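Local coordinates for protein B-agarase (Saccharophagus degradans, PDB 4BQ2) that hydrolyses the beta-linkages of agarose as a family 50 glycoside hydrolase, acting as an exo-beta-agarase of a marine bacterium, at residues K270-T284 against M684-A696. Residues are numbered along the deposited sequence; the frame is centred on the assembly and turned at random.
Sequences KWMLVDPEGYPYFAT and MQSVIDNPYFVGA
Two backbone hydrogen bonds pair A283 with G695 as a parallel beta bridge: A283 N gives to V694 O at 2.9 Å (N-H...O 168°), and A283 O takes A696 N at 2.9 Å. A third bond, W271 N to P691 O at 2.8 Å, ties strand 270-274 to the type I turn N690-F693, which N690 OD1 braces by accepting from Y692 N in an Asx turn.

Among the apolar contacts, the F282 ring and V694 cover the most surface. With CG anti to the backbone N (chi1 -176°), the ring lies across the strand start, G695 CA sitting over one face at 3.9 Å from the ring centroid. Its edge meets the helix through V687 CG1 and the M684 methyl, while I688 touches CZ. V694 forks between neighbours: CG2 packs on L273 CD1 at 3.7 Å, and CG1 lies by W271 CB. The W271 and Y692 rings touch rim to rim, planes 41° apart; W271 NE1 bonds D645.

One water bridges K270 NZ and I688 O. R746 bonds the carbonyls of W271, I688 and N690, joining both segments to the C-terminal helix.

The second arm of the hairpin, strand 280-287, continues past its break to lie parallel beside 693-699, itself parallel to 648-652, an arrangement consistent with the seam where the first and last strands meet in the (beta/alpha)8 barrel expected of this hydrolase family.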
loop_
_atom_site.group_PDB
_atom_site.type_symbol
_atom_site.label_atom_id
_atom_site.label_comp_id
_atom_site.label_asym_id
_atom_site.label_seq_id
_atom_site.Cartn_x
_atom_site.Cartn_y
_atom_site.Cartn_z
ATOM N N LYS A 270 -5.091 -18.866 21.424
ATOM C CA LYS A 270 -4.612 -18.152 20.223
ATOM C C LYS A 270 -5.399 -18.554 18.991
ATOM O O LYS A 270 -5.517 -19.749 18.670
ATOM C CB LYS A 270 -3.146 -18.472 19.972
ATOM C CG LYS A 270 -2.245 -18.056 21.119
ATOM C CD LYS A 270 -0.807 -18.398 20.841
ATOM C CE LYS A 270 0.068 -17.968 22.010
ATOM N NZ LYS A 270 1.465 -18.406 21.746
ATOM N N TRP A 271 -5.903 -17.561 18.273
ATOM C CA TRP A 271 -6.607 -17.843 17.045
ATOM C C TRP A 271 -5.689 -18.434 15.989
ATOM O O TRP A 271 -4.566 -17.959 15.799
ATOM C CB TRP A 271 -7.245 -16.571 16.501
ATOM C CG TRP A 271 -8.564 -16.270 17.166
ATOM C CD1 TRP A 271 -8.826 -15.283 18.087
ATOM C CD2 TRP A 271 -9.794 -16.966 16.957
ATOM N NE1 TRP A 271 -10.156 -15.331 18.463
ATOM C CE2 TRP A 271 -10.769 -16.355 17.782
ATOM C CE3 TRP A 271 -10.171 -18.061 16.142
ATOM C CZ2 TRP A 271 -12.109 -16.768 17.793
ATOM C CZ3 TRP A 271 -11.487 -18.491 16.184
ATOM C CH2 TRP A 271 -12.451 -17.835 16.990
ATOM N N MET A 272 -6.195 -19.475 15.319
ATOM C CA MET A 272 -5.477 -20.179 14.271
ATOM C C MET A 272 -6.399 -20.518 13.115
ATOM O O MET A 272 -7.641 -20.502 13.228
ATOM C CB MET A 272 -4.845 -21.487 14.815
ATOM C CG MET A 272 -3.676 -21.285 15.789
ATOM S SD MET A 272 -2.265 -20.472 15.009
ATOM C CE MET A 272 -1.387 -21.851 14.279
ATOM N N LEU A 273 -5.783 -20.816 11.983
ATOM C CA LEU A 273 -6.499 -21.559 10.959
ATOM C C LEU A 273 -6.322 -23.039 11.227
ATOM O O LEU A 273 -5.414 -23.448 11.955
ATOM C CB LEU A 273 -6.046 -21.162 9.548
ATOM C CG LEU A 273 -6.434 -19.704 9.129
ATOM C CD1 LEU A 273 -5.498 -19.108 8.067
ATOM C CD2 LEU A 273 -7.872 -19.610 8.664
ATOM N N VAL A 274 -7.165 -23.851 10.598
ATOM C CA VAL A 274 -6.987 -25.294 10.637
ATOM C C VAL A 274 -7.118 -25.734 9.193
ATOM O O VAL A 274 -8.056 -25.326 8.508
ATOM C CB VAL A 274 -8.087 -25.953 11.498
ATOM C CG1 VAL A 274 -8.050 -27.475 11.390
ATOM C CG2 VAL A 274 -7.976 -25.497 12.942
ATOM N N ASP A 275 -6.215 -26.594 8.742
ATOM C CA ASP A 275 -6.229 -26.994 7.352
ATOM C C ASP A 275 -7.315 -28.079 7.042
ATOM O O ASP A 275 -7.957 -28.588 7.949
ATOM C CB ASP A 275 -4.795 -27.297 6.877
ATOM C CG ASP A 275 -4.312 -28.722 7.205
ATOM O OD1 ASP A 275 -5.110 -29.580 7.648
ATOM O OD2 ASP A 275 -3.103 -28.967 6.999
ATOM N N PRO A 276 -7.580 -28.369 5.755
ATOM C CA PRO A 276 -8.661 -29.334 5.429
ATOM C C PRO A 276 -8.555 -30.724 6.133
ATOM O O PRO A 276 -9.546 -31.463 6.205
ATOM C CB PRO A 276 -8.488 -29.527 3.915
ATOM C CG PRO A 276 -7.916 -28.207 3.431
ATOM C CD PRO A 276 -6.970 -27.785 4.541
ATOM N N GLU A 277 -7.357 -31.098 6.569
ATOM C CA GLU A 277 -7.130 -32.377 7.264
ATOM C C GLU A 277 -7.085 -32.245 8.791
ATOM O O GLU A 277 -6.912 -33.254 9.510
ATOM C CB GLU A 277 -5.844 -33.002 6.773
ATOM C CG GLU A 277 -5.856 -33.261 5.292
ATOM C CD GLU A 277 -4.641 -34.038 4.832
ATOM O OE1 GLU A 277 -3.529 -33.879 5.399
ATOM O OE2 GLU A 277 -4.822 -34.800 3.872
ATOM N N GLY A 278 -7.207 -31.021 9.291
ATOM C CA GLY A 278 -7.328 -30.816 10.737
ATOM C C GLY A 278 -6.051 -30.353 11.419
ATOM O O GLY A 278 -5.980 -30.297 12.663
ATOM N N TYR A 279 -5.019 -30.018 10.635
ATOM C CA TYR A 279 -3.724 -29.583 11.236
ATOM C C TYR A 279 -3.729 -28.093 11.440
ATOM O O TYR A 279 -4.295 -27.354 10.603
ATOM C CB TYR A 279 -2.526 -29.987 10.369
ATOM C CG TYR A 279 -2.389 -31.470 10.234
ATOM C CD1 TYR A 279 -1.696 -32.209 11.192
ATOM C CD2 TYR A 279 -2.954 -32.142 9.150
ATOM C CE1 TYR A 279 -1.588 -33.590 11.077
ATOM C CE2 TYR A 279 -2.842 -33.530 9.016
ATOM C CZ TYR A 279 -2.156 -34.242 9.984
ATOM O OH TYR A 279 -2.057 -35.604 9.850
ATOM N N PRO A 280 -3.163 -27.621 12.568
ATOM C CA PRO A 280 -3.180 -26.186 12.794
ATOM C C PRO A 280 -2.446 -25.488 11.640
ATOM O O PRO A 280 -1.467 -26.039 11.113
ATOM C CB PRO A 280 -2.414 -26.015 14.119
ATOM C CG PRO A 280 -2.512 -27.358 14.811
ATOM C CD PRO A 280 -2.576 -28.371 13.707
ATOM N N TYR A 281 -2.932 -24.312 11.261
ATOM C CA TYR A 281 -2.416 -23.603 10.090
ATOM C C TYR A 281 -2.247 -22.107 10.388
ATOM O O TYR A 281 -3.014 -21.522 11.158
ATOM C CB TYR A 281 -3.372 -23.843 8.891
ATOM C CG TYR A 281 -2.949 -23.226 7.547
ATOM C CD1 TYR A 281 -2.059 -23.877 6.702
ATOM C CD2 TYR A 281 -3.470 -22.002 7.138
ATOM C CE1 TYR A 281 -1.700 -23.332 5.473
ATOM C CE2 TYR A 281 -3.101 -21.423 5.919
ATOM C CZ TYR A 281 -2.220 -22.087 5.101
ATOM O OH TYR A 281 -1.871 -21.516 3.889
ATOM N N PHE A 282 -1.267 -21.484 9.732
ATOM C CA PHE A 282 -0.942 -20.068 9.918
ATOM C C PHE A 282 -0.456 -19.578 8.539
ATOM O O PHE A 282 0.428 -20.194 7.917
ATOM C CB PHE A 282 0.114 -19.868 11.021
ATOM C CG PHE A 282 0.425 -18.409 11.319
ATOM C CD1 PHE A 282 1.438 -17.736 10.619
ATOM C CD2 PHE A 282 -0.274 -17.719 12.299
ATOM C CE1 PHE A 282 1.726 -16.401 10.892
ATOM C CE2 PHE A 282 -0.004 -16.382 12.587
ATOM C CZ PHE A 282 1.001 -15.709 11.878
ATOM N N ALA A 283 -1.108 -18.527 8.036
ATOM C CA ALA A 283 -0.915 -18.139 6.658
ATOM C C ALA A 283 0.250 -17.162 6.490
ATOM O O ALA A 283 0.272 -16.097 7.110
ATOM C CB ALA A 283 -2.212 -17.538 6.113
ATOM N N THR A 284 1.223 -17.545 5.671
ATOM C CA THR A 284 2.272 -16.639 5.263
ATOM C C THR A 284 2.380 -16.724 3.756
ATOM O O THR A 284 2.060 -17.760 3.167
ATOM C CB THR A 284 3.621 -16.993 5.919
ATOM O OG1 THR A 284 4.003 -18.324 5.507
ATOM C CG2 THR A 284 3.516 -16.902 7.477
ATOM N N MET A 684 6.925 -9.604 11.373
ATOM C CA MET A 684 6.332 -10.930 11.548
ATOM C C MET A 684 6.325 -11.425 13.005
ATOM O O MET A 684 5.369 -12.096 13.425
ATOM C CB MET A 684 7.006 -11.945 10.625
ATOM C CG MET A 684 6.619 -11.774 9.149
ATOM S SD MET A 684 4.846 -11.787 8.790
ATOM C CE MET A 684 4.415 -13.446 9.345
ATOM N N GLN A 685 7.357 -11.090 13.782
ATOM C CA GLN A 685 7.350 -11.426 15.219
ATOM C C GLN A 685 6.157 -10.812 15.898
ATOM O O GLN A 685 5.534 -11.436 16.768
ATOM C CB GLN A 685 8.619 -10.968 15.967
ATOM C CG GLN A 685 8.757 -11.578 17.380
ATOM C CD GLN A 685 8.854 -13.095 17.326
ATOM O OE1 GLN A 685 9.588 -13.631 16.514
ATOM N NE2 GLN A 685 8.068 -13.789 18.130
ATOM N N SER A 686 5.859 -9.569 15.523
ATOM C CA SER A 686 4.729 -8.844 16.068
ATOM C C SER A 686 3.391 -9.543 15.732
ATOM O O SER A 686 2.462 -9.602 16.572
ATOM C CB SER A 686 4.744 -7.413 15.495
ATOM O OG SER A 686 3.871 -6.584 16.205
ATOM N N VAL A 687 3.266 -10.020 14.492
ATOM C CA VAL A 687 2.076 -10.784 14.106
ATOM C C VAL A 687 1.983 -12.097 14.880
ATOM O O VAL A 687 0.920 -12.436 15.426
ATOM C CB VAL A 687 2.021 -11.050 12.589
ATOM C CG1 VAL A 687 0.706 -11.736 12.230
ATOM C CG2 VAL A 687 2.149 -9.723 11.825
ATOM N N ILE A 688 3.084 -12.844 14.879
ATOM C CA ILE A 688 3.172 -14.117 15.568
ATOM C C ILE A 688 2.774 -13.962 17.050
ATOM O O ILE A 688 1.996 -14.768 17.570
ATOM C CB ILE A 688 4.578 -14.714 15.401
ATOM C CG1 ILE A 688 4.781 -15.171 13.949
ATOM C CG2 ILE A 688 4.803 -15.889 16.330
ATOM C CD1 ILE A 688 6.230 -15.416 13.597
ATOM N N ASP A 689 3.248 -12.893 17.690
ATOM C CA ASP A 689 2.926 -12.623 19.096
ATOM C C ASP A 689 1.486 -12.161 19.402
ATOM O O ASP A 689 1.134 -12.037 20.569
ATOM C CB ASP A 689 3.881 -11.557 19.680
ATOM C CG ASP A 689 5.329 -12.039 19.775
ATOM O OD1 ASP A 689 5.581 -13.232 19.562
ATOM O OD2 ASP A 689 6.219 -11.202 20.044
ATOM N N ASN A 690 0.716 -11.782 18.382
ATOM C CA ASN A 690 -0.620 -11.269 18.615
ATOM C C ASN A 690 -1.609 -12.453 18.496
ATOM O O ASN A 690 -1.696 -13.071 17.444
ATOM C CB ASN A 690 -0.938 -10.130 17.626
ATOM C CG ASN A 690 -2.269 -9.476 17.927
ATOM O OD1 ASN A 690 -3.272 -10.180 18.048
ATOM N ND2 ASN A 690 -2.291 -8.140 18.087
ATOM N N PRO A 691 -2.322 -12.790 19.586
ATOM C CA PRO A 691 -3.169 -13.990 19.585
ATOM C C PRO A 691 -4.372 -13.926 18.635
ATOM O O PRO A 691 -4.995 -14.953 18.394
ATOM C CB PRO A 691 -3.635 -14.100 21.050
ATOM C CG PRO A 691 -3.480 -12.737 21.623
ATOM C CD PRO A 691 -2.343 -12.085 20.883
ATOM N N TYR A 692 -4.711 -12.739 18.125
ATOM C CA TYR A 692 -5.821 -12.572 17.187
ATOM C C TYR A 692 -5.483 -12.840 15.721
ATOM O O TYR A 692 -6.389 -13.053 14.915
ATOM C CB TYR A 692 -6.487 -11.198 17.390
ATOM C CG TYR A 692 -6.947 -11.134 18.834
ATOM C CD1 TYR A 692 -8.052 -11.873 19.241
ATOM C CD2 TYR A 692 -6.199 -10.442 19.812
ATOM C CE1 TYR A 692 -8.457 -11.891 20.578
ATOM C CE2 TYR A 692 -6.603 -10.444 21.163
ATOM C CZ TYR A 692 -7.721 -11.185 21.525
ATOM O OH TYR A 692 -8.152 -11.213 22.825
ATOM N N PHE A 693 -4.196 -12.854 15.369
ATOM C CA PHE A 693 -3.836 -12.998 13.945
ATOM C C PHE A 693 -3.580 -14.412 13.546
ATOM O O PHE A 693 -2.860 -15.122 14.234
ATOM C CB PHE A 693 -2.650 -12.074 13.572
ATOM C CG PHE A 693 -3.092 -10.665 13.405
ATOM C CD1 PHE A 693 -3.628 -10.238 12.192
ATOM C CD2 PHE A 693 -3.045 -9.779 14.469
ATOM C CE1 PHE A 693 -4.087 -8.938 12.024
ATOM C CE2 PHE A 693 -3.490 -8.466 14.307
ATOM C CZ PHE A 693 -4.017 -8.045 13.088
ATOM N N VAL A 694 -4.217 -14.824 12.457
ATOM C CA VAL A 694 -3.949 -16.130 11.857
ATOM C C VAL A 694 -3.022 -16.147 10.642
ATOM O O VAL A 694 -2.806 -17.209 10.037
ATOM C CB VAL A 694 -5.241 -16.896 11.526
ATOM C CG1 VAL A 694 -6.144 -16.924 12.780
ATOM C CG2 VAL A 694 -5.963 -16.267 10.313
ATOM N N GLY A 695 -2.461 -14.993 10.310
ATOM C CA GLY A 695 -1.489 -14.907 9.212
ATOM C C GLY A 695 -1.186 -13.474 8.792
ATOM O O GLY A 695 -1.787 -12.519 9.277
ATOM N N ALA A 696 -0.272 -13.341 7.842
ATOM C CA ALA A 696 0.136 -12.028 7.307
ATOM C C ALA A 696 0.740 -12.235 5.922
ATOM O O ALA A 696 1.629 -13.074 5.757
ATOM C CB ALA A 696 1.185 -11.402 8.217
HETATM O O HOH W 1 2.665 -16.864 19.695
#